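Local coordinates for kojibiose phosphorylase (Gut metagenome, PDB 6W0P), which is a phosphorylase of glycoside hydrolase family 65, with an N-terminal beta domain, a helical central catalytic domain and a C-terminal domain, at residues His485-Asn490 against Leu544-Asn549; Asp550-Met555 against Asn611-Arg616. All coordinates share one frame; numbering follows the deposited sequence.

Interaction 1: residues His485-Asn490 against Leu544-Asn549; sequences HNTYTN and LLFEQN
Thr-487 binds two successive carbonyls of 544-549. Its OG1 donates to Glu-547 O at 2.6 Å, coming in nearly head-on to the carbonyl (C=O...donor 160°). Its backbone N donates to Gln-548 O at 3.0 Å, from above the carbonyl plane. Gln-548 O also takes a bond from water 2, which in turn accepts from Tyr-488 N. First-turn amides of the helix are thus tied to the loop, directly and through water.

Asn-486 is the N-cap of this helix. Its OD1 accepts from Thr-489 N (2.8 Å) and from Thr-489 OG1, and the two donors reach it from opposite faces of the amide plane. The other end, ND2, bonds to Asp-589 and to water 1, which also joins Gln-548 NE2 and Asn-549 OD1. Gln-548 NE2 has a further partner in Asp-477.

Packing is modest. With CG2 anti to the backbone N, the Thr-487 methyl touches Phe-546 CD1 at 3.6 Å, the two side chains crossing at about a right angle. The contact joins the N-terminus of helix 487-504 to the loop following helix 522-534. Helix 590-596 packs on Thr-487 and Tyr-488, and helix 603-613 touches Gln-548 through Tyr-613.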
ATOM      1  N   HIS A 485      -8.549   8.485 -19.203  1.00 29.00           N
ATOM      2  CA  HIS A 485      -9.769   8.624 -20.030  1.00 29.06           C
ATOM      3  C   HIS A 485     -10.798   7.584 -19.569  1.00 28.85           C
ATOM      4  O   HIS A 485     -11.433   6.931 -20.457  1.00 27.62           O
ATOM      5  CB  HIS A 485      -9.407   8.490 -21.513  1.00 29.21           C
ATOM      6  CG  HIS A 485      -8.205   9.277 -21.912  1.00 29.53           C
ATOM      7  ND1 HIS A 485      -7.965  10.527 -21.412  1.00 29.20           N
ATOM      8  CD2 HIS A 485      -7.192   9.005 -22.780  1.00 29.63           C
ATOM      9  CE1 HIS A 485      -6.876  11.019 -21.984  1.00 29.57           C
ATOM     10  NE2 HIS A 485      -6.365  10.092 -22.810  1.00 29.50           N
ATOM     11  N   ASN A 486     -10.944   7.413 -18.241  1.00 28.15           N
ATOM     12  CA  ASN A 486     -12.097   6.661 -17.684  1.00 28.07           C
ATOM     13  C   ASN A 486     -13.355   7.455 -18.042  1.00 28.33           C
ATOM     14  O   ASN A 486     -13.437   8.661 -17.700  1.00 27.80           O
ATOM     15  CB  ASN A 486     -11.988   6.394 -16.194  1.00 27.89           C
ATOM     16  CG  ASN A 486     -13.297   5.925 -15.601  1.00 27.78           C
ATOM     17  OD1 ASN A 486     -13.995   6.714 -14.964  1.00 27.80           O
ATOM     18  ND2 ASN A 486     -13.623   4.653 -15.786  1.00 27.29           N
ATOM     19  N   THR A 487     -14.284   6.821 -18.755  1.00 28.50           N
ATOM     20  CA  THR A 487     -15.445   7.528 -19.343  1.00 28.54           C
ATOM     21  C   THR A 487     -16.384   7.970 -18.230  1.00 27.57           C
ATOM     22  O   THR A 487     -16.828   9.102 -18.285  1.00 27.24           O
ATOM     23  CB  THR A 487     -16.115   6.682 -20.423  1.00 29.57           C
ATOM     24  OG1 THR A 487     -15.049   6.418 -21.340  1.00 30.12           O
ATOM     25  CG2 THR A 487     -17.272   7.409 -21.076  1.00 29.90           C
ATOM     26  N   TYR A 488     -16.614   7.146 -17.207  1.00 26.98           N
ATOM     27  CA  TYR A 488     -17.459   7.577 -16.073  1.00 26.67           C
ATOM     28  C   TYR A 488     -16.915   8.896 -15.503  1.00 26.41           C
ATOM     29  O   TYR A 488     -17.681   9.871 -15.348  1.00 26.04           O
ATOM     30  CB  TYR A 488     -17.523   6.534 -14.958  1.00 26.63           C
ATOM     31  CG  TYR A 488     -18.470   6.944 -13.865  1.00 26.05           C
ATOM     32  CD1 TYR A 488     -18.061   7.751 -12.818  1.00 25.74           C
ATOM     33  CD2 TYR A 488     -19.809   6.600 -13.944  1.00 25.96           C
ATOM     34  CE1 TYR A 488     -18.946   8.148 -11.820  1.00 25.83           C
ATOM     35  CE2 TYR A 488     -20.708   6.992 -12.959  1.00 26.17           C
ATOM     36  CZ  TYR A 488     -20.280   7.765 -11.891  1.00 25.88           C
ATOM     37  OH  TYR A 488     -21.207   8.179 -10.976  1.00 25.57           O
ATOM     38  N   THR A 489     -15.625   8.932 -15.174  1.00 26.07           N
ATOM     39  CA  THR A 489     -14.967  10.127 -14.580  1.00 26.51           C
ATOM     40  C   THR A 489     -15.159  11.354 -15.500  1.00 27.34           C
ATOM     41  O   THR A 489     -15.618  12.422 -15.012  1.00 27.72           O
ATOM     42  CB  THR A 489     -13.496   9.809 -14.282  1.00 26.44           C
ATOM     43  OG1 THR A 489     -13.419   8.674 -13.411  1.00 25.66           O
ATOM     44  CG2 THR A 489     -12.751  10.986 -13.696  1.00 26.50           C
ATOM     45  N   ASN A 490     -14.845  11.219 -16.792  1.00 27.57           N
ATOM     46  CA  ASN A 490     -14.824  12.361 -17.739  1.00 28.05           C
ATOM     47  C   ASN A 490     -16.266  12.800 -18.010  1.00 28.51           C
ATOM     48  O   ASN A 490     -16.533  14.018 -17.983  1.00 28.38           O
ATOM     49  CB  ASN A 490     -14.075  12.025 -19.030  1.00 27.77           C
ATOM     50  CG  ASN A 490     -12.590  11.862 -18.797  1.00 27.50           C
ATOM     51  OD1 ASN A 490     -12.160  11.707 -17.663  1.00 26.31           O
ATOM     52  ND2 ASN A 490     -11.816  11.864 -19.874  1.00 27.72           N
ATOM     53  N   LEU A 544     -21.831   2.371 -31.245  1.00 34.53           N
ATOM     54  CA  LEU A 544     -22.612   3.006 -30.150  1.00 34.23           C
ATOM     55  C   LEU A 544     -21.977   2.676 -28.778  1.00 32.57           C
ATOM     56  O   LEU A 544     -22.664   2.901 -27.765  1.00 30.99           O
ATOM     57  CB  LEU A 544     -24.079   2.537 -30.197  1.00 34.73           C
ATOM     58  CG  LEU A 544     -24.829   2.661 -31.529  1.00 36.08           C
ATOM     59  CD1 LEU A 544     -26.250   2.150 -31.384  1.00 35.88           C
ATOM     60  CD2 LEU A 544     -24.847   4.099 -32.052  1.00 35.90           C
ATOM     61  N   LEU A 545     -20.729   2.183 -28.730  1.00 32.21           N
ATOM     62  CA  LEU A 545     -20.059   1.780 -27.451  1.00 32.07           C
ATOM     63  C   LEU A 545     -19.297   2.966 -26.852  1.00 31.52           C
ATOM     64  O   LEU A 545     -18.693   3.735 -27.613  1.00 32.80           O
ATOM     65  CB  LEU A 545     -19.106   0.609 -27.688  1.00 31.95           C
ATOM     66  CG  LEU A 545     -19.760  -0.718 -28.076  1.00 32.70           C
ATOM     67  CD1 LEU A 545     -18.714  -1.747 -28.475  1.00 32.96           C
ATOM     68  CD2 LEU A 545     -20.610  -1.268 -26.944  1.00 32.77           C
ATOM     69  N   PHE A 546     -19.346   3.124 -25.531  1.00 30.39           N
ATOM     70  CA  PHE A 546     -18.306   3.846 -24.753  1.00 29.64           C
ATOM     71  C   PHE A 546     -17.201   2.851 -24.411  1.00 29.61           C
ATOM     72  O   PHE A 546     -17.518   1.658 -24.105  1.00 29.24           O
ATOM     73  CB  PHE A 546     -18.872   4.472 -23.486  1.00 28.79           C
ATOM     74  CG  PHE A 546     -19.873   5.564 -23.746  1.00 28.92           C
ATOM     75  CD1 PHE A 546     -19.468   6.881 -23.933  1.00 29.07           C
ATOM     76  CD2 PHE A 546     -21.223   5.271 -23.819  1.00 28.53           C
ATOM     77  CE1 PHE A 546     -20.409   7.872 -24.188  1.00 29.45           C
ATOM     78  CE2 PHE A 546     -22.152   6.268 -24.050  1.00 29.07           C
ATOM     79  CZ  PHE A 546     -21.748   7.566 -24.230  1.00 29.18           C
ATOM     80  N   GLU A 547     -15.947   3.286 -24.508  1.00 29.61           N
ATOM     81  CA  GLU A 547     -14.805   2.458 -24.040  1.00 30.13           C
ATOM     82  C   GLU A 547     -14.567   2.866 -22.591  1.00 29.15           C
ATOM     83  O   GLU A 547     -14.490   4.050 -22.363  1.00 29.07           O
ATOM     84  CB  GLU A 547     -13.557   2.623 -24.916  1.00 30.99           C
ATOM     85  CG  GLU A 547     -12.458   1.621 -24.551  1.00 31.04           C
ATOM     86  CD  GLU A 547     -11.193   1.659 -25.398  1.00 31.04           C
ATOM     87  OE1 GLU A 547     -10.944   2.692 -26.056  1.00 32.01           O
ATOM     88  OE2 GLU A 547     -10.438   0.683 -25.354  1.00 30.67           O
ATOM     89  N   GLN A 548     -14.501   1.909 -21.664  1.00 28.71           N
ATOM     90  CA  GLN A 548     -14.509   2.178 -20.206  1.00 28.17           C
ATOM     91  C   GLN A 548     -13.319   3.059 -19.846  1.00 27.19           C
ATOM     92  O   GLN A 548     -13.478   3.947 -18.988  1.00 26.64           O
ATOM     93  CB  GLN A 548     -14.461   0.882 -19.394  1.00 28.30           C
ATOM     94  CG  GLN A 548     -14.710   1.134 -17.930  1.00 28.14           C
ATOM     95  CD  GLN A 548     -14.748  -0.152 -17.156  1.00 28.31           C
ATOM     96  OE1 GLN A 548     -15.642  -0.977 -17.351  1.00 29.12           O
ATOM     97  NE2 GLN A 548     -13.788  -0.307 -16.260  1.00 27.30           N
ATOM     98  N   ASN A 549     -12.163   2.777 -20.443  1.00 26.42           N
ATOM     99  CA  ASN A 549     -10.951   3.622 -20.292  1.00 26.25           C
ATOM    100  C   ASN A 549     -10.055   3.400 -21.518  1.00 26.59           C
ATOM    101  O   ASN A 549     -10.315   2.438 -22.284  1.00 26.19           O
ATOM    102  CB  ASN A 549     -10.247   3.373 -18.952  1.00 25.51           C
ATOM    103  CG  ASN A 549      -9.737   1.957 -18.795  1.00 25.23           C
ATOM    104  OD1 ASN A 549     -10.249   1.211 -17.952  1.00 24.86           O
ATOM    105  ND2 ASN A 549      -8.713   1.597 -19.562  1.00 24.63           N
TER
HETATM  106  O   HOH W   1     -11.992   2.349 -16.151  1.00 22.83           O
HETATM  107  O   HOH W   2     -16.100   4.270 -17.971  1.00 31.00           O

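Interaction 2: residues Asp550-Met555 against Asn611-Arg616; sequences DGFFDM and NYYEPR
The Tyr-612 ring is covered on both faces. Phe-553 turns its edge to one face in a T-shaped pair, with centroids 5.2 Å apart and planes at 70°. Phe-553 CE1 lies over that face, toward the rim. On the opposite face lies the Arg-616 guanidinium, with NH1 3.2 Å above the ring plane and over its centre. NH1 also donates to Tyr-612 O at 2.9 Å, the carbonyl oxygen lying almost in the plane of the guanidinium. This bond helps hold the flat group against the ring. Tyr-612 CD2 in turn sits over the centre of the Tyr-613 ring, 3.5 Å above its plane.

Phe-552 meets both tyrosines through one atom. Its CE1 lies at the edge of the Tyr-613 ring, 4.0 Å from CE1, and at the edge of Tyr-612, 4.2 Å from CE2. Phe-552 CG is anti to the backbone N (chi1 -171°), whereas Phe-553 CG lies beside it (chi1 -72°). The two rings therefore diverge from the type I turn Phe-552 to Met-555, one to the tyrosine edges, the other to a face. Phe-553 CD1 comes 3.5 Å from Tyr-612 OH.

No hydrogen bond crosses between 550-555 and 611-616; aromatic packing holds the contact. Several polar groups bond elsewhere: Tyr-613 OH to Phe-546 O, Arg-616 NE to Asp-583, and, on the second subunit, Arg-616 NH2 to Gln-463 and the Asp-554 carboxylate to Lys-467. The chemistry is thus apolar within the contact and polar toward the subunit interface.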
ATOM      1  N   ASP A 550      -9.058   4.262 -21.702  1.00 27.09           N
ATOM      2  CA  ASP A 550      -8.085   4.145 -22.815  1.00 28.07           C
ATOM      3  C   ASP A 550      -7.432   2.769 -22.702  1.00 27.41           C
ATOM      4  O   ASP A 550      -6.917   2.463 -21.602  1.00 27.01           O
ATOM      5  CB  ASP A 550      -7.025   5.250 -22.766  1.00 29.25           C
ATOM      6  CG  ASP A 550      -6.336   5.568 -24.096  1.00 31.24           C
ATOM      7  OD1 ASP A 550      -6.909   5.269 -25.175  1.00 31.48           O
ATOM      8  OD2 ASP A 550      -5.245   6.206 -24.048  1.00 33.59           O
ATOM      9  N   GLY A 551      -7.485   1.977 -23.771  1.00 27.30           N
ATOM     10  CA  GLY A 551      -6.840   0.657 -23.852  1.00 27.42           C
ATOM     11  C   GLY A 551      -7.699  -0.448 -23.248  1.00 27.71           C
ATOM     12  O   GLY A 551      -7.209  -1.624 -23.218  1.00 28.39           O
ATOM     13  N   PHE A 552      -8.916  -0.141 -22.785  1.00 27.01           N
ATOM     14  CA  PHE A 552      -9.806  -1.170 -22.188  1.00 27.22           C
ATOM     15  C   PHE A 552     -10.132  -2.283 -23.193  1.00 27.51           C
ATOM     16  O   PHE A 552      -9.998  -3.438 -22.809  1.00 27.72           O
ATOM     17  CB  PHE A 552     -11.124  -0.629 -21.638  1.00 26.89           C
ATOM     18  CG  PHE A 552     -11.844  -1.696 -20.858  1.00 26.66           C
ATOM     19  CD1 PHE A 552     -12.679  -2.601 -21.493  1.00 26.99           C
ATOM     20  CD2 PHE A 552     -11.606  -1.858 -19.505  1.00 26.52           C
ATOM     21  CE1 PHE A 552     -13.297  -3.614 -20.779  1.00 27.01           C
ATOM     22  CE2 PHE A 552     -12.225  -2.868 -18.792  1.00 26.37           C
ATOM     23  CZ  PHE A 552     -13.070  -3.746 -19.434  1.00 26.69           C
ATOM     24  N   PHE A 553     -10.585  -1.962 -24.405  1.00 28.18           N
ATOM     25  CA  PHE A 553     -11.064  -2.953 -25.414  1.00 28.99           C
ATOM     26  C   PHE A 553      -9.982  -3.980 -25.758  1.00 29.32           C
ATOM     27  O   PHE A 553     -10.348  -5.137 -26.020  1.00 29.57           O
ATOM     28  CB  PHE A 553     -11.469  -2.273 -26.728  1.00 29.06           C
ATOM     29  CG  PHE A 553     -12.738  -1.470 -26.681  1.00 29.32           C
ATOM     30  CD1 PHE A 553     -13.742  -1.771 -25.770  1.00 29.15           C
ATOM     31  CD2 PHE A 553     -12.964  -0.459 -27.609  1.00 29.80           C
ATOM     32  CE1 PHE A 553     -14.937  -1.071 -25.771  1.00 29.03           C
ATOM     33  CE2 PHE A 553     -14.162   0.243 -27.610  1.00 29.77           C
ATOM     34  CZ  PHE A 553     -15.134  -0.048 -26.675  1.00 29.63           C
ATOM     35  N   ASP A 554      -8.710  -3.555 -25.768  1.00 29.48           N
ATOM     36  CA  ASP A 554      -7.550  -4.364 -26.236  1.00 29.62           C
ATOM     37  C   ASP A 554      -6.949  -5.205 -25.103  1.00 29.41           C
ATOM     38  O   ASP A 554      -6.033  -5.986 -25.391  1.00 30.01           O
ATOM     39  CB  ASP A 554      -6.492  -3.491 -26.934  1.00 29.38           C
ATOM     40  CG  ASP A 554      -5.799  -4.252 -28.057  1.00 29.59           C
ATOM     41  OD1 ASP A 554      -6.489  -5.030 -28.736  1.00 29.52           O
ATOM     42  OD2 ASP A 554      -4.577  -4.124 -28.204  1.00 29.27           O
ATOM     43  N   MET A 555      -7.468  -5.129 -23.878  1.00 29.68           N
ATOM     44  CA  MET A 555      -6.899  -5.871 -22.716  1.00 29.92           C
ATOM     45  C   MET A 555      -7.054  -7.366 -22.965  1.00 30.02           C
ATOM     46  O   MET A 555      -7.905  -7.786 -23.754  1.00 29.21           O
ATOM     47  CB  MET A 555      -7.587  -5.508 -21.397  1.00 29.98           C
ATOM     48  CG  MET A 555      -7.367  -4.059 -20.979  1.00 30.29           C
ATOM     49  SD  MET A 555      -5.652  -3.614 -20.534  1.00 31.26           S
ATOM     50  CE  MET A 555      -5.498  -4.629 -19.063  1.00 30.24           C
ATOM     51  N   ASN A 611     -24.591  -5.291 -23.834  1.00 30.08           N
ATOM     52  CA  ASN A 611     -24.152  -6.565 -24.452  1.00 30.04           C
ATOM     53  C   ASN A 611     -22.634  -6.663 -24.305  1.00 29.81           C
ATOM     54  O   ASN A 611     -22.156  -7.770 -24.145  1.00 30.32           O
ATOM     55  CB  ASN A 611     -24.534  -6.688 -25.929  1.00 30.65           C
ATOM     56  CG  ASN A 611     -25.970  -7.111 -26.174  1.00 31.40           C
ATOM     57  OD1 ASN A 611     -26.671  -7.509 -25.256  1.00 31.59           O
ATOM     58  ND2 ASN A 611     -26.436  -6.969 -27.407  1.00 31.50           N
ATOM     59  N   TYR A 612     -21.896  -5.555 -24.389  1.00 29.34           N
ATOM     60  CA  TYR A 612     -20.417  -5.601 -24.249  1.00 29.29           C
ATOM     61  C   TYR A 612     -20.012  -5.765 -22.765  1.00 28.85           C
ATOM     62  O   TYR A 612     -19.156  -6.606 -22.499  1.00 28.31           O
ATOM     63  CB  TYR A 612     -19.736  -4.386 -24.879  1.00 29.28           C
ATOM     64  CG  TYR A 612     -18.239  -4.540 -24.887  1.00 29.59           C
ATOM     65  CD1 TYR A 612     -17.581  -5.178 -25.922  1.00 29.76           C
ATOM     66  CD2 TYR A 612     -17.489  -4.124 -23.794  1.00 29.21           C
ATOM     67  CE1 TYR A 612     -16.205  -5.354 -25.893  1.00 30.36           C
ATOM     68  CE2 TYR A 612     -16.118  -4.266 -23.761  1.00 29.43           C
ATOM     69  CZ  TYR A 612     -15.470  -4.871 -24.818  1.00 29.85           C
ATOM     70  OH  TYR A 612     -14.125  -5.051 -24.727  1.00 29.93           O
ATOM     71  N   TYR A 613     -20.604  -5.013 -21.833  1.00 28.92           N
ATOM     72  CA  TYR A 613     -20.108  -4.880 -20.435  1.00 28.31           C
ATOM     73  C   TYR A 613     -20.751  -5.866 -19.455  1.00 28.48           C
ATOM     74  O   TYR A 613     -20.008  -6.326 -18.572  1.00 27.65           O
ATOM     75  CB  TYR A 613     -20.226  -3.431 -19.980  1.00 28.14           C
ATOM     76  CG  TYR A 613     -19.208  -2.537 -20.642  1.00 27.74           C
ATOM     77  CD1 TYR A 613     -17.854  -2.688 -20.406  1.00 27.72           C
ATOM     78  CD2 TYR A 613     -19.598  -1.550 -21.524  1.00 28.03           C
ATOM     79  CE1 TYR A 613     -16.919  -1.878 -21.031  1.00 27.60           C
ATOM     80  CE2 TYR A 613     -18.677  -0.724 -22.139  1.00 27.99           C
ATOM     81  CZ  TYR A 613     -17.332  -0.896 -21.905  1.00 27.35           C
ATOM     82  OH  TYR A 613     -16.451  -0.075 -22.537  1.00 27.88           O
ATOM     83  N   GLU A 614     -22.047  -6.173 -19.563  1.00 29.49           N
ATOM     84  CA  GLU A 614     -22.710  -7.123 -18.633  1.00 30.84           C
ATOM     85  C   GLU A 614     -21.926  -8.443 -18.578  1.00 30.53           C
ATOM     86  O   GLU A 614     -21.633  -8.900 -17.484  1.00 30.23           O
ATOM     87  CB  GLU A 614     -24.186  -7.334 -18.994  1.00 33.02           C
ATOM     88  CG  GLU A 614     -24.948  -8.237 -18.028  1.00 34.59           C
ATOM     89  CD  GLU A 614     -24.567  -9.715 -18.000  1.00 36.24           C
ATOM     90  OE1 GLU A 614     -24.520 -10.312 -19.072  1.00 36.19           O
ATOM     91  OE2 GLU A 614     -24.266 -10.256 -16.864  1.00 40.43           O
ATOM     92  N   PRO A 615     -21.570  -9.128 -19.698  1.00 30.80           N
ATOM     93  CA  PRO A 615     -20.866 -10.421 -19.609  1.00 30.79           C
ATOM     94  C   PRO A 615     -19.383 -10.382 -19.168  1.00 30.54           C
ATOM     95  O   PRO A 615     -18.828 -11.434 -18.843  1.00 29.54           O
ATOM     96  CB  PRO A 615     -20.970 -11.022 -21.023  1.00 30.89           C
ATOM     97  CG  PRO A 615     -21.252  -9.842 -21.940  1.00 31.56           C
ATOM     98  CD  PRO A 615     -21.931  -8.780 -21.085  1.00 31.12           C
ATOM     99  N   ARG A 616     -18.777  -9.189 -19.126  1.00 30.32           N
ATOM    100  CA  ARG A 616     -17.442  -8.962 -18.518  1.00 30.18           C
ATOM    101  C   ARG A 616     -17.550  -8.576 -17.037  1.00 30.56           C
ATOM    102  O   ARG A 616     -16.486  -8.375 -16.419  1.00 30.86           O
ATOM    103  CB  ARG A 616     -16.711  -7.872 -19.297  1.00 29.83           C
ATOM    104  CG  ARG A 616     -16.471  -8.248 -20.750  1.00 30.10           C
ATOM    105  CD  ARG A 616     -15.667  -7.220 -21.509  1.00 30.07           C
ATOM    106  NE  ARG A 616     -15.056  -7.813 -22.690  1.00 30.48           N
ATOM    107  CZ  ARG A 616     -15.710  -8.077 -23.824  1.00 31.33           C
ATOM    108  NH1 ARG A 616     -17.006  -7.819 -23.928  1.00 31.35           N
ATOM    109  NH2 ARG A 616     -15.064  -8.601 -24.851  1.00 31.61           N
TER

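How the interactions relate
Both interactions lie in the central catalytic domain, with centres about 10 Å apart. They run in series along the chain: 544-549 leads directly into 550-555, in the long loop between helices 522-534 and 590-596. Interaction 1 holds this loop to the start of helix 487-504, and interaction 2 holds it to the end of helix 603-613. Two probable hydrogen bonds join them. Tyr-613 OH lies 2.6 Å from Phe-546 O, and Glu-547 OE2 lies 2.8 Å from Phe-553 N. One continuous loop therefore bridges two helix ends. Interaction 1 is buried within the subunit, whereas interaction 2 borders the second subunit.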